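Local coordinates for neurotoxin (Clostridium botulinum, PDB 2QN0), which acts as the zinc-dependent protease light chain of botulinum neurotoxin type C1, which cleaves the neuronal SNARE proteins syntaxin and SNAP-25, at residues 44-48 with 83-87; 88-93 with 386-390; 194-200 with 223-227; 381-386 with 420-424; 397-401 with 411-415. One frame throughout, in Å; residues are numbered along the deposited sequence.

Contact 1 (44-48 with 83-87); sequences WVIPD and KDTFL
The phenyl ring of Phe86 is approached obliquely by two apolar groups: Pro47 CB lies 3.6 Å from Phe86 CD2, and Val45 CG2 lies 4.3 Å from Phe86 CE2. With CG opposite the backbone N (chi1 178°), the ring swings out from the helix to meet them. The other flat group, the carboxylate of Asp48, divides its oxygens. Asp48 OD1 forms a salt bridge with Lys83 NZ at 3.1 Å, a weak hydrogen bond, while OD2 accepts a hydrogen bond from a water that NZ also contacts weakly. Lysine suits this place because its extended chain runs past the proline, with Lys83 CG 3.3 Å from Pro47 O, and still carries the charge out to the carboxylate. That carbonyl is buried without a hydrogen-bonding partner. Pro47 centres an inverse gamma turn, and its compact ring also packs CG against Leu87 CB. Beside it, Val45 CG1 and Leu87 CD1 are tight at 3.4 Å. Lys83 may also soften the closeness of Asp48 to Glu34. Strand 43-46 runs between strands 34-38 and 156-159 of the large mixed sheet, and the contact lays helix 80-97 against its end, where Tyr76 and Leu77 also touch Phe86.

Contact 2 (88-93 with 386-390); sequences KEIIKL and NILDD
Lys92 reaches from the helix to the turn and makes the main polar contacts. Lys92 NZ donates to Ile387 O at 2.8 Å, in the carbonyl plane and on a lone pair, with a C=O...N angle of 143°. A salt bridge of 2.9 Å joins Lys92 NZ to Asp390 OD1, met from above the carboxylate plane, and a longer bond to Leu388 O is weak. NZ also donates to Tyr393 O, beyond the turn. A chain that starts opposite the backbone N (chi1 -174°) and stays extended brings the ammonium group here, its three hydrogens spread over more acceptors than they can serve fully, in keeping with the weak bond to Leu388 O.

Water adds two bridges. One molecule accepts from Lys92 NZ and donates to Leu388 O; another donates to Glu89 OE2 and accepts weakly from Leu388 N. The carboxylate of Glu89 also has a long, weak ion pair with Arg197.

The apolar contacts lie nearer the helix. Glu89 CG sits 3.9 Å from Leu388 CG, the two side chains crossing at about a right angle, and Glu89 CB is 4.0 Å from Ile387 CD1. Leu388 turns its methyls to Lys88, with Leu388 CD2 3.6 Å from Lys88 O, while Leu93 CD2 brushes Ile387 CD1. The branched ends of Ile387 and Leu388 suit their places by spreading over the aliphatic part of Glu89 and the backbone of Lys88.

The type I turn Asn386-Asp389 thus directs carbonyls at a single ammonium group. Together with Asp390 they should stabilise its positive charge and fix its position, so that the polar part of the join centres on this lysine.

Contact 3 (194-200 with 223-227); sequences ISPRFML and PILIL
Ile226 is the main bump of the helix, and its CD1 drops into the hollow of the bend made by 196-199. Ile226 CD1 lies 3.7 Å from Pro196 O and 3.8 Å from Phe198 O, with Met199 CA close by, so the methyl is ringed largely by backbone. Isoleucine suits the place because it is branched: CG1 stands opposite the carbonyl carbon (chi1 -63°) and sends CD1 into the bend, while Ile226 CG2 turns to Ile194 CD1, which it meets at 3.7 Å. Ile194 CD1 also wedges against the helix backbone, 3.8 Å from Leu227 CA.

The bend begins with a type I turn from Ser195 to Phe198, and the helix it faces, 223-238, is the one that carries the zinc ligands His229 and His233 in the HExxH motif of this metalloprotease family. Ile226 lies in its first turn, its side chain about 9 Å from the zinc ion.

Proline opens that helix, where the backbone N has no helical carbonyl to bond to. The ring of Pro223 presents CB to Pro196 CB at 3.9 Å, and the two compact rings permit a close approach of the chains. SD of Met199 rests 3.7 Å from Pro223 CG, the two side chains crossing at a slant. Pro196 CG fills in against Leu227 CB at 4.2 Å, while Leu93 of helix 80-97 packs against both prolines.

Contact 4 (381-386 with 420-424); sequences TPVTAN and ALRKV
Ala420 turns its O to Ala385, whose CB lies 3.5 Å away, and a water bridges the same oxygen to Asn386 N; a methyl is small enough for this close passage. Leu421 follows with CD2 4.2 Å from Ala385 CB, apolar against apolar. Arg422 is paired twice with Thr384: Arg422 N donates to Thr384 O at 3.0 Å, and Thr384 N donates to Arg422 O at 2.8 Å. Its CG lies between backbone N and carbonyl carbon (chi1 57°), which folds the long chain across Thr384. There Thr384 CG2 covers one face of the guanidinium, 3.7 Å from Arg422 NE, while Thr384 OG1 bonds to Arg197 O. Arg422 NH2 then donates to Asn386 OD1 at 3.1 Å; the oxygen lies near the guanidinium plane, but NH2 stands above the amide's carbonyl plane. One water bridges Lys423 NZ to Thr381 O, and another reaches Thr381 N only weakly. Val424 N donates to Pro382 O at 3.0 Å, and its CG1 packs on Pro382 CB. Beta-branched Val383, Thr384 and Val424 suit extended chain. These bonds define a short two-stranded antiparallel sheet, with Thr384-Arg422 the hydrogen-bonded pair and Val383-Lys423 the non-hydrogen-bonded one.

Contact 5 (397-401 with 411-415); sequences NGFNI and MGQNL
Two tight turns of the carboxy-terminal loop meet where Asn400, the last residue of a type II' turn begun at Asn397, comes against Gly412 in a short 3-10 segment. Their CA atoms are only 4.2 Å apart, an approach that suits a residue with no side chain. The amide of Asn400 lies beside the 3-10 backbone, Asn400 OD1 being 2.9 Å from Gly412 N.

The other half of that amide makes a hydrogen bond. Asn400 ND2 donates to Gln413 OE1 at 3.1 Å, nearly straight at the hydrogen (168°). The acceptor lies in the amide plane of Asn400, whereas the nitrogen is somewhat tilted from the carbonyl plane of Gln413; the two amides are turned 42° against each other. Asn400 reaches it with CG beside its backbone N (chi1 -52°), and the extended chain of Gln413 covers the remaining distance. Both residues suit the place because an amide offers a donor and an acceptor together.

Asn400 also centres an inverse gamma turn, overlapping the end of the first turn, in which Gly398 takes the positive phi expected of its second position. In this connection between strands 383-384 and 422-423, Gln413 is held further by NE2, which donates to Gln370 O and Cys220 O.

Phe399 packs alongside Gly412. Phe399 CB rests 3.4 Å from Gly412 O, an oxygen that also accepts from Asn418 ND2, and Gly412 CA makes a CH...O contact of 3.5 Å with Phe399 O. Phe399 CD2 lies 4.3 Å from Gln413 CG, an oblique approach, and the ring pairs edge-to-face with Tyr393.

In the fold
Contacts 1 and 2 share helix 80-97, their centres about 12 Å apart; contact 1 fastens one part of it to the large mixed sheet and closes before the others open, and contact 2 fastens the next part to the loop after strand 383-384. Contact 3, within the span of contact 2, has its centre about 11 Å from those of contacts 2 and 4 and seats the start of the zinc-bearing helix 223-238; Leu93 joins it to contact 2, and Met199 N meets Val383 O of contact 4. Contact 5 falls between the two strands of contact 4. Contacts 4 and 5 thus fold the carboxy-terminal part on itself, while contact 2 and Phe399 bring it to helix 80-97 and Pro223.

Contact 1 (44-48 with 83-87)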
# COMPACT_ATOMS: atom_id res chain seq x y z
N TRP A 44 -2.98 -6.58 -7.99
CA TRP A 44 -3.03 -8.02 -7.76
C TRP A 44 -2.77 -8.36 -6.31
O TRP A 44 -2.19 -7.57 -5.57
CB TRP A 44 -1.97 -8.73 -8.60
CG TRP A 44 -2.21 -8.69 -10.07
CD1 TRP A 44 -2.04 -7.62 -10.91
CD2 TRP A 44 -2.70 -9.76 -10.88
NE1 TRP A 44 -2.39 -7.96 -12.20
CE2 TRP A 44 -2.80 -9.27 -12.21
CE3 TRP A 44 -3.07 -11.09 -10.62
CZ2 TRP A 44 -3.26 -10.07 -13.27
CZ3 TRP A 44 -3.53 -11.88 -11.68
CH2 TRP A 44 -3.61 -11.36 -12.98
N VAL A 45 -3.21 -9.55 -5.90
CA VAL A 45 -2.97 -10.00 -4.54
C VAL A 45 -2.43 -11.43 -4.56
O VAL A 45 -2.95 -12.29 -5.28
CB VAL A 45 -4.26 -9.96 -3.68
CG1 VAL A 45 -5.36 -10.78 -4.31
CG2 VAL A 45 -3.95 -10.48 -2.27
N ILE A 46 -1.36 -11.65 -3.82
CA ILE A 46 -0.75 -12.97 -3.67
C ILE A 46 -0.85 -13.19 -2.16
O ILE A 46 -0.09 -12.62 -1.39
CB ILE A 46 0.73 -12.98 -4.09
CG1 ILE A 46 0.85 -12.59 -5.57
CG2 ILE A 46 1.33 -14.37 -3.86
CD1 ILE A 46 2.29 -12.52 -6.07
N PRO A 47 -1.82 -14.02 -1.73
CA PRO A 47 -2.09 -14.34 -0.32
C PRO A 47 -1.04 -15.20 0.38
O PRO A 47 -1.39 -16.14 1.09
CB PRO A 47 -3.45 -15.05 -0.37
CG PRO A 47 -3.98 -14.81 -1.76
CD PRO A 47 -2.74 -14.77 -2.61
N ASP A 48 0.24 -14.86 0.20
CA ASP A 48 1.32 -15.62 0.83
C ASP A 48 2.17 -14.73 1.73
O ASP A 48 2.16 -13.50 1.60
CB ASP A 48 2.28 -16.19 -0.22
CG ASP A 48 1.61 -17.11 -1.21
OD1 ASP A 48 0.45 -17.52 -0.99
OD2 ASP A 48 2.27 -17.44 -2.22
N LYS A 83 -5.02 -18.94 3.42
CA LYS A 83 -4.90 -18.08 2.24
C LYS A 83 -6.25 -17.67 1.69
O LYS A 83 -6.44 -16.54 1.25
CB LYS A 83 -4.07 -18.79 1.17
CG LYS A 83 -2.65 -19.09 1.62
CD LYS A 83 -1.81 -19.73 0.54
CE LYS A 83 -0.37 -19.91 1.00
NZ LYS A 83 0.51 -20.46 -0.06
N ASP A 84 -7.21 -18.60 1.72
CA ASP A 84 -8.54 -18.32 1.22
C ASP A 84 -9.18 -17.22 2.07
O ASP A 84 -9.78 -16.28 1.55
CB ASP A 84 -9.41 -19.58 1.28
CG ASP A 84 -10.78 -19.37 0.66
OD1 ASP A 84 -10.86 -19.21 -0.58
OD2 ASP A 84 -11.77 -19.37 1.42
N THR A 85 -9.05 -17.35 3.39
CA THR A 85 -9.61 -16.37 4.30
C THR A 85 -8.95 -15.00 4.10
O THR A 85 -9.63 -13.98 4.03
CB THR A 85 -9.44 -16.83 5.76
OG1 THR A 85 -10.25 -17.99 5.97
CG2 THR A 85 -9.86 -15.73 6.72
N PHE A 86 -7.62 -15.00 4.00
CA PHE A 86 -6.87 -13.76 3.79
C PHE A 86 -7.33 -13.09 2.49
O PHE A 86 -7.61 -11.89 2.46
CB PHE A 86 -5.37 -14.05 3.71
CG PHE A 86 -4.53 -12.83 3.45
CD1 PHE A 86 -4.18 -11.98 4.50
CD2 PHE A 86 -4.09 -12.54 2.17
CE1 PHE A 86 -3.40 -10.84 4.27
CE2 PHE A 86 -3.31 -11.40 1.92
CZ PHE A 86 -2.97 -10.55 2.98
N LEU A 87 -7.40 -13.88 1.42
CA LEU A 87 -7.82 -13.37 0.13
C LEU A 87 -9.18 -12.70 0.22
O LEU A 87 -9.38 -11.60 -0.29
CB LEU A 87 -7.86 -14.51 -0.90
CG LEU A 87 -8.36 -14.18 -2.30
CD1 LEU A 87 -7.46 -13.13 -2.96
CD2 LEU A 87 -8.38 -15.46 -3.13
O HOH W 1 1.87 -20.07 -2.81

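Contact 2 (88-93 with 386-390)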
# COMPACT_ATOMS: atom_id res chain seq x y z
N LYS A 88 -10.13 -13.37 0.87
CA LYS A 88 -11.47 -12.81 1.01
C LYS A 88 -11.50 -11.57 1.89
O LYS A 88 -12.33 -10.68 1.68
CB LYS A 88 -12.42 -13.89 1.54
CG LYS A 88 -12.75 -14.92 0.45
CD LYS A 88 -13.40 -16.18 0.99
CE LYS A 88 -13.67 -17.15 -0.17
NZ LYS A 88 -14.15 -18.49 0.30
N GLU A 89 -10.61 -11.49 2.87
CA GLU A 89 -10.56 -10.32 3.74
C GLU A 89 -10.10 -9.11 2.92
O GLU A 89 -10.69 -8.03 3.01
CB GLU A 89 -9.59 -10.56 4.91
CG GLU A 89 -10.07 -11.63 5.90
CD GLU A 89 -9.04 -11.97 6.96
OE1 GLU A 89 -7.83 -11.82 6.69
OE2 GLU A 89 -9.44 -12.39 8.07
N ILE A 90 -9.06 -9.30 2.12
CA ILE A 90 -8.55 -8.21 1.29
C ILE A 90 -9.64 -7.73 0.32
O ILE A 90 -9.85 -6.53 0.15
CB ILE A 90 -7.31 -8.66 0.49
CG1 ILE A 90 -6.16 -8.98 1.44
CG2 ILE A 90 -6.89 -7.55 -0.49
CD1 ILE A 90 -5.70 -7.80 2.30
N ILE A 91 -10.33 -8.68 -0.31
CA ILE A 91 -11.39 -8.33 -1.25
C ILE A 91 -12.49 -7.53 -0.56
O ILE A 91 -12.93 -6.50 -1.07
CB ILE A 91 -12.02 -9.61 -1.88
CG1 ILE A 91 -11.00 -10.28 -2.80
CG2 ILE A 91 -13.30 -9.26 -2.64
CD1 ILE A 91 -10.44 -9.37 -3.88
N LYS A 92 -12.92 -7.99 0.61
CA LYS A 92 -13.97 -7.29 1.34
C LYS A 92 -13.54 -5.87 1.69
O LYS A 92 -14.32 -4.93 1.60
CB LYS A 92 -14.35 -8.05 2.61
CG LYS A 92 -15.55 -7.46 3.34
CD LYS A 92 -16.02 -8.37 4.47
CE LYS A 92 -17.29 -7.84 5.11
NZ LYS A 92 -17.80 -8.79 6.15
N LEU A 93 -12.28 -5.71 2.09
CA LEU A 93 -11.78 -4.39 2.45
C LEU A 93 -11.77 -3.46 1.24
O LEU A 93 -12.10 -2.28 1.36
CB LEU A 93 -10.38 -4.50 3.07
CG LEU A 93 -10.40 -5.25 4.41
CD1 LEU A 93 -8.97 -5.42 4.91
CD2 LEU A 93 -11.24 -4.48 5.43
N ASN A 386 -13.30 -11.39 13.37
CA ASN A 386 -13.71 -12.14 12.19
C ASN A 386 -14.41 -11.14 11.29
O ASN A 386 -15.64 -11.07 11.26
CB ASN A 386 -14.66 -13.27 12.58
CG ASN A 386 -14.09 -14.13 13.69
OD1 ASN A 386 -12.93 -14.54 13.65
ND2 ASN A 386 -14.92 -14.42 14.69
N ILE A 387 -13.62 -10.35 10.56
CA ILE A 387 -14.17 -9.32 9.69
C ILE A 387 -14.97 -9.81 8.49
O ILE A 387 -15.62 -9.01 7.82
CB ILE A 387 -13.07 -8.35 9.21
CG1 ILE A 387 -11.98 -9.11 8.45
CG2 ILE A 387 -12.45 -7.64 10.41
CD1 ILE A 387 -10.93 -8.20 7.85
N LEU A 388 -14.94 -11.11 8.22
CA LEU A 388 -15.72 -11.64 7.10
C LEU A 388 -17.17 -11.85 7.53
O LEU A 388 -18.07 -11.98 6.70
CB LEU A 388 -15.13 -12.97 6.60
CG LEU A 388 -13.77 -12.88 5.89
CD1 LEU A 388 -13.35 -14.26 5.40
CD2 LEU A 388 -13.88 -11.92 4.72
N ASP A 389 -17.40 -11.86 8.84
CA ASP A 389 -18.74 -12.04 9.41
C ASP A 389 -19.47 -10.69 9.39
O ASP A 389 -19.10 -9.78 10.13
CB ASP A 389 -18.63 -12.54 10.85
CG ASP A 389 -19.97 -12.90 11.46
OD1 ASP A 389 -21.01 -12.36 11.03
OD2 ASP A 389 -19.98 -13.72 12.41
N ASP A 390 -20.50 -10.57 8.56
CA ASP A 390 -21.24 -9.31 8.47
C ASP A 390 -21.89 -8.86 9.77
O ASP A 390 -22.34 -7.72 9.88
CB ASP A 390 -22.29 -9.36 7.36
CG ASP A 390 -21.69 -9.21 5.97
OD1 ASP A 390 -20.70 -8.46 5.83
OD2 ASP A 390 -22.22 -9.82 5.02
O HOH W 2 -11.86 -12.50 8.83
O HOH W 3 -18.25 -11.07 4.20

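Contact 3 (194-200 with 223-227)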
# COMPACT_ATOMS: atom_id res chain seq x y z
N ILE A 194 0.95 -7.06 4.18
CA ILE A 194 0.08 -6.65 5.27
C ILE A 194 -0.99 -7.69 5.63
O ILE A 194 -1.25 -8.63 4.88
CB ILE A 194 -0.66 -5.38 4.79
CG1 ILE A 194 -1.54 -4.78 5.89
CG2 ILE A 194 -1.53 -5.74 3.58
CD1 ILE A 194 -2.22 -3.49 5.45
N SER A 195 -1.58 -7.50 6.81
CA SER A 195 -2.70 -8.32 7.27
C SER A 195 -3.55 -7.36 8.08
O SER A 195 -3.36 -7.21 9.28
CB SER A 195 -2.26 -9.48 8.15
OG SER A 195 -3.40 -10.26 8.48
N PRO A 196 -4.50 -6.68 7.42
CA PRO A 196 -5.39 -5.71 8.06
C PRO A 196 -6.19 -6.18 9.27
O PRO A 196 -6.56 -5.36 10.11
CB PRO A 196 -6.29 -5.26 6.92
CG PRO A 196 -5.42 -5.42 5.71
CD PRO A 196 -4.76 -6.75 5.97
N ARG A 197 -6.46 -7.49 9.39
CA ARG A 197 -7.25 -7.94 10.54
C ARG A 197 -6.49 -7.85 11.86
O ARG A 197 -7.08 -7.98 12.93
CB ARG A 197 -7.80 -9.36 10.33
CG ARG A 197 -6.86 -10.51 10.62
CD ARG A 197 -7.67 -11.82 10.63
NE ARG A 197 -6.83 -13.01 10.75
CZ ARG A 197 -6.28 -13.44 11.88
NH1 ARG A 197 -6.48 -12.78 13.01
NH2 ARG A 197 -5.54 -14.54 11.88
N PHE A 198 -5.18 -7.63 11.79
CA PHE A 198 -4.38 -7.46 13.01
C PHE A 198 -4.38 -5.95 13.22
O PHE A 198 -3.61 -5.23 12.59
CB PHE A 198 -2.97 -8.00 12.80
CG PHE A 198 -2.88 -9.50 12.85
CD1 PHE A 198 -2.61 -10.15 14.04
CD2 PHE A 198 -3.11 -10.26 11.70
CE1 PHE A 198 -2.57 -11.55 14.10
CE2 PHE A 198 -3.07 -11.65 11.75
CZ PHE A 198 -2.80 -12.30 12.96
N MET A 199 -5.26 -5.49 14.11
CA MET A 199 -5.43 -4.07 14.35
C MET A 199 -4.69 -3.42 15.51
O MET A 199 -4.68 -3.93 16.63
CB MET A 199 -6.92 -3.77 14.51
CG MET A 199 -7.77 -4.22 13.34
SD MET A 199 -9.52 -4.24 13.76
CE MET A 199 -9.69 -5.93 14.39
N LEU A 200 -4.09 -2.28 15.22
CA LEU A 200 -3.37 -1.49 16.21
C LEU A 200 -4.42 -0.84 17.11
O LEU A 200 -5.50 -0.47 16.65
CB LEU A 200 -2.54 -0.43 15.46
CG LEU A 200 -1.80 0.71 16.15
CD1 LEU A 200 -0.67 1.20 15.22
CD2 LEU A 200 -2.76 1.85 16.46
N PRO A 223 -9.64 -1.78 9.88
CA PRO A 223 -8.78 -2.43 8.89
C PRO A 223 -8.64 -1.68 7.57
O PRO A 223 -7.58 -1.74 6.94
CB PRO A 223 -9.43 -3.79 8.71
CG PRO A 223 -9.92 -4.09 10.08
CD PRO A 223 -10.54 -2.77 10.51
N ILE A 224 -9.68 -0.97 7.12
CA ILE A 224 -9.54 -0.27 5.85
C ILE A 224 -8.52 0.86 5.92
O ILE A 224 -7.88 1.17 4.92
CB ILE A 224 -10.87 0.30 5.29
CG1 ILE A 224 -11.51 1.28 6.28
CG2 ILE A 224 -11.81 -0.84 4.91
CD1 ILE A 224 -12.49 2.23 5.62
N LEU A 225 -8.36 1.47 7.09
CA LEU A 225 -7.39 2.56 7.21
C LEU A 225 -5.97 2.02 7.25
O LEU A 225 -5.03 2.67 6.78
CB LEU A 225 -7.67 3.42 8.45
CG LEU A 225 -8.92 4.31 8.37
CD1 LEU A 225 -8.78 5.47 9.35
CD2 LEU A 225 -9.10 4.86 6.97
N ILE A 226 -5.80 0.83 7.82
CA ILE A 226 -4.49 0.21 7.87
C ILE A 226 -4.06 -0.06 6.43
O ILE A 226 -2.92 0.20 6.04
CB ILE A 226 -4.54 -1.12 8.66
CG1 ILE A 226 -4.95 -0.86 10.11
CG2 ILE A 226 -3.18 -1.81 8.60
CD1 ILE A 226 -5.07 -2.12 10.97
N LEU A 227 -5.00 -0.56 5.63
CA LEU A 227 -4.72 -0.85 4.23
C LEU A 227 -4.59 0.42 3.39
O LEU A 227 -3.64 0.57 2.61
CB LEU A 227 -5.82 -1.75 3.65
CG LEU A 227 -5.77 -2.08 2.15
CD1 LEU A 227 -4.44 -2.72 1.79
CD2 LEU A 227 -6.93 -3.02 1.80

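Contact 4 (381-386 with 420-424)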
# COMPACT_ATOMS: atom_id res chain seq x y z
N THR A 381 -2.22 -3.42 23.32
CA THR A 381 -2.21 -4.76 22.76
C THR A 381 -3.08 -4.80 21.51
O THR A 381 -4.22 -4.34 21.53
CB THR A 381 -2.72 -5.81 23.76
OG1 THR A 381 -1.97 -5.72 24.97
CG2 THR A 381 -2.56 -7.21 23.19
N PRO A 382 -2.55 -5.33 20.40
CA PRO A 382 -3.31 -5.42 19.15
C PRO A 382 -4.51 -6.35 19.30
O PRO A 382 -4.48 -7.27 20.13
CB PRO A 382 -2.28 -5.99 18.16
CG PRO A 382 -0.97 -5.57 18.74
CD PRO A 382 -1.17 -5.80 20.21
N VAL A 383 -5.55 -6.11 18.52
CA VAL A 383 -6.74 -6.94 18.56
C VAL A 383 -7.07 -7.42 17.16
O VAL A 383 -6.52 -6.92 16.17
CB VAL A 383 -7.97 -6.18 19.12
CG1 VAL A 383 -7.74 -5.79 20.57
CG2 VAL A 383 -8.25 -4.94 18.27
N THR A 384 -7.93 -8.42 17.07
CA THR A 384 -8.35 -8.93 15.77
C THR A 384 -9.83 -9.27 15.86
O THR A 384 -10.43 -9.16 16.93
CB THR A 384 -7.53 -10.17 15.34
OG1 THR A 384 -7.83 -10.48 13.97
CG2 THR A 384 -7.84 -11.37 16.22
N ALA A 385 -10.41 -9.68 14.74
CA ALA A 385 -11.82 -10.02 14.71
C ALA A 385 -12.12 -10.78 13.43
O ALA A 385 -11.30 -10.82 12.52
CB ALA A 385 -12.67 -8.74 14.77
N ASN A 386 -13.30 -11.39 13.37
CA ASN A 386 -13.71 -12.14 12.19
C ASN A 386 -14.41 -11.14 11.29
O ASN A 386 -15.64 -11.07 11.26
CB ASN A 386 -14.66 -13.27 12.58
CG ASN A 386 -14.09 -14.13 13.69
OD1 ASN A 386 -12.93 -14.54 13.65
ND2 ASN A 386 -14.92 -14.42 14.69
N ALA A 420 -16.74 -8.55 20.00
CA ALA A 420 -16.28 -9.18 18.77
C ALA A 420 -14.78 -8.94 18.59
O ALA A 420 -14.10 -9.65 17.85
CB ALA A 420 -17.04 -8.61 17.57
N LEU A 421 -14.27 -7.92 19.28
CA LEU A 421 -12.85 -7.59 19.22
C LEU A 421 -12.10 -8.38 20.29
O LEU A 421 -12.49 -8.36 21.46
CB LEU A 421 -12.64 -6.09 19.47
CG LEU A 421 -13.31 -5.12 18.50
CD1 LEU A 421 -13.14 -3.69 19.01
CD2 LEU A 421 -12.70 -5.28 17.11
N ARG A 422 -11.05 -9.09 19.90
CA ARG A 422 -10.28 -9.87 20.86
C ARG A 422 -8.79 -9.59 20.76
O ARG A 422 -8.27 -9.35 19.67
CB ARG A 422 -10.53 -11.37 20.66
CG ARG A 422 -10.22 -11.89 19.27
CD ARG A 422 -10.36 -13.41 19.18
NE ARG A 422 -10.06 -13.91 17.84
CZ ARG A 422 -10.88 -13.79 16.80
NH1 ARG A 422 -12.06 -13.20 16.94
NH2 ARG A 422 -10.52 -14.26 15.61
N LYS A 423 -8.10 -9.59 21.90
CA LYS A 423 -6.67 -9.36 21.90
C LYS A 423 -6.03 -10.50 21.13
O LYS A 423 -6.50 -11.64 21.20
CB LYS A 423 -6.12 -9.32 23.33
CG LYS A 423 -6.61 -8.16 24.17
CD LYS A 423 -5.94 -8.15 25.53
CE LYS A 423 -6.54 -7.10 26.45
NZ LYS A 423 -6.45 -5.73 25.87
N VAL A 424 -4.96 -10.22 20.39
CA VAL A 424 -4.28 -11.25 19.63
C VAL A 424 -3.55 -12.20 20.58
O VAL A 424 -3.34 -11.88 21.74
CB VAL A 424 -3.24 -10.65 18.65
CG1 VAL A 424 -3.93 -9.69 17.69
CG2 VAL A 424 -2.14 -9.95 19.42
O HOH W 4 -5.77 -4.18 23.74
O HOH W 5 -4.53 -3.54 25.93
O HOH W 6 -14.86 -11.34 15.83

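Contact 5 (397-401 with 411-415)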
# COMPACT_ATOMS: atom_id res chain seq x y z
N ASN A 397 -20.65 0.13 7.30
CA ASN A 397 -20.24 0.74 8.56
C ASN A 397 -19.07 0.11 9.31
O ASN A 397 -18.78 0.51 10.44
CB ASN A 397 -21.44 0.78 9.52
CG ASN A 397 -22.60 1.57 8.97
OD1 ASN A 397 -23.62 1.01 8.58
ND2 ASN A 397 -22.44 2.89 8.91
N GLY A 398 -18.38 -0.84 8.69
CA GLY A 398 -17.28 -1.48 9.38
C GLY A 398 -17.77 -2.13 10.66
O GLY A 398 -18.72 -2.92 10.63
N PHE A 399 -17.15 -1.79 11.79
CA PHE A 399 -17.53 -2.35 13.09
C PHE A 399 -18.71 -1.63 13.75
O PHE A 399 -19.42 -2.22 14.57
CB PHE A 399 -16.36 -2.28 14.08
CG PHE A 399 -15.20 -3.17 13.75
CD1 PHE A 399 -15.32 -4.56 13.82
CD2 PHE A 399 -13.97 -2.62 13.39
CE1 PHE A 399 -14.23 -5.39 13.55
CE2 PHE A 399 -12.87 -3.44 13.12
CZ PHE A 399 -13.00 -4.82 13.21
N ASN A 400 -18.92 -0.37 13.39
CA ASN A 400 -19.98 0.44 13.99
C ASN A 400 -21.35 0.21 13.38
O ASN A 400 -21.98 1.13 12.84
CB ASN A 400 -19.57 1.91 13.91
CG ASN A 400 -18.18 2.15 14.46
OD1 ASN A 400 -17.85 1.66 15.54
ND2 ASN A 400 -17.36 2.90 13.72
N ILE A 401 -21.82 -1.02 13.50
CA ILE A 401 -23.09 -1.47 12.94
C ILE A 401 -24.31 -1.10 13.80
O ILE A 401 -24.38 -1.44 14.98
CB ILE A 401 -23.07 -2.99 12.74
CG1 ILE A 401 -21.86 -3.37 11.87
CG2 ILE A 401 -24.36 -3.46 12.08
CD1 ILE A 401 -21.53 -4.86 11.87
N MET A 411 -18.75 2.98 19.11
CA MET A 411 -18.68 1.85 20.03
C MET A 411 -18.18 0.56 19.41
O MET A 411 -17.59 -0.28 20.09
CB MET A 411 -20.05 1.61 20.69
CG MET A 411 -20.24 2.38 21.98
SD MET A 411 -21.82 2.02 22.76
CE MET A 411 -22.61 3.61 22.65
N GLY A 412 -18.42 0.38 18.11
CA GLY A 412 -17.97 -0.83 17.44
C GLY A 412 -16.46 -0.99 17.48
O GLY A 412 -15.94 -2.10 17.43
N GLN A 413 -15.75 0.14 17.57
CA GLN A 413 -14.29 0.13 17.62
C GLN A 413 -13.76 0.23 19.05
O GLN A 413 -12.55 0.17 19.28
CB GLN A 413 -13.74 1.31 16.82
CG GLN A 413 -13.91 1.19 15.31
CD GLN A 413 -13.50 2.46 14.60
OE1 GLN A 413 -14.33 3.32 14.30
NE2 GLN A 413 -12.20 2.60 14.36
N ASN A 414 -14.68 0.37 20.00
CA ASN A 414 -14.33 0.48 21.42
C ASN A 414 -14.09 -0.90 22.02
O ASN A 414 -15.02 -1.70 22.15
CB ASN A 414 -15.47 1.20 22.15
CG ASN A 414 -15.08 1.64 23.54
OD1 ASN A 414 -14.48 0.89 24.29
ND2 ASN A 414 -15.45 2.87 23.89
N LEU A 415 -12.85 -1.18 22.40
CA LEU A 415 -12.49 -2.48 22.95
C LEU A 415 -13.34 -2.98 24.12
O LEU A 415 -13.60 -4.17 24.22
CB LEU A 415 -11.01 -2.49 23.38
CG LEU A 415 -9.98 -2.86 22.31
CD1 LEU A 415 -10.10 -1.92 21.14
CD2 LEU A 415 -8.58 -2.81 22.91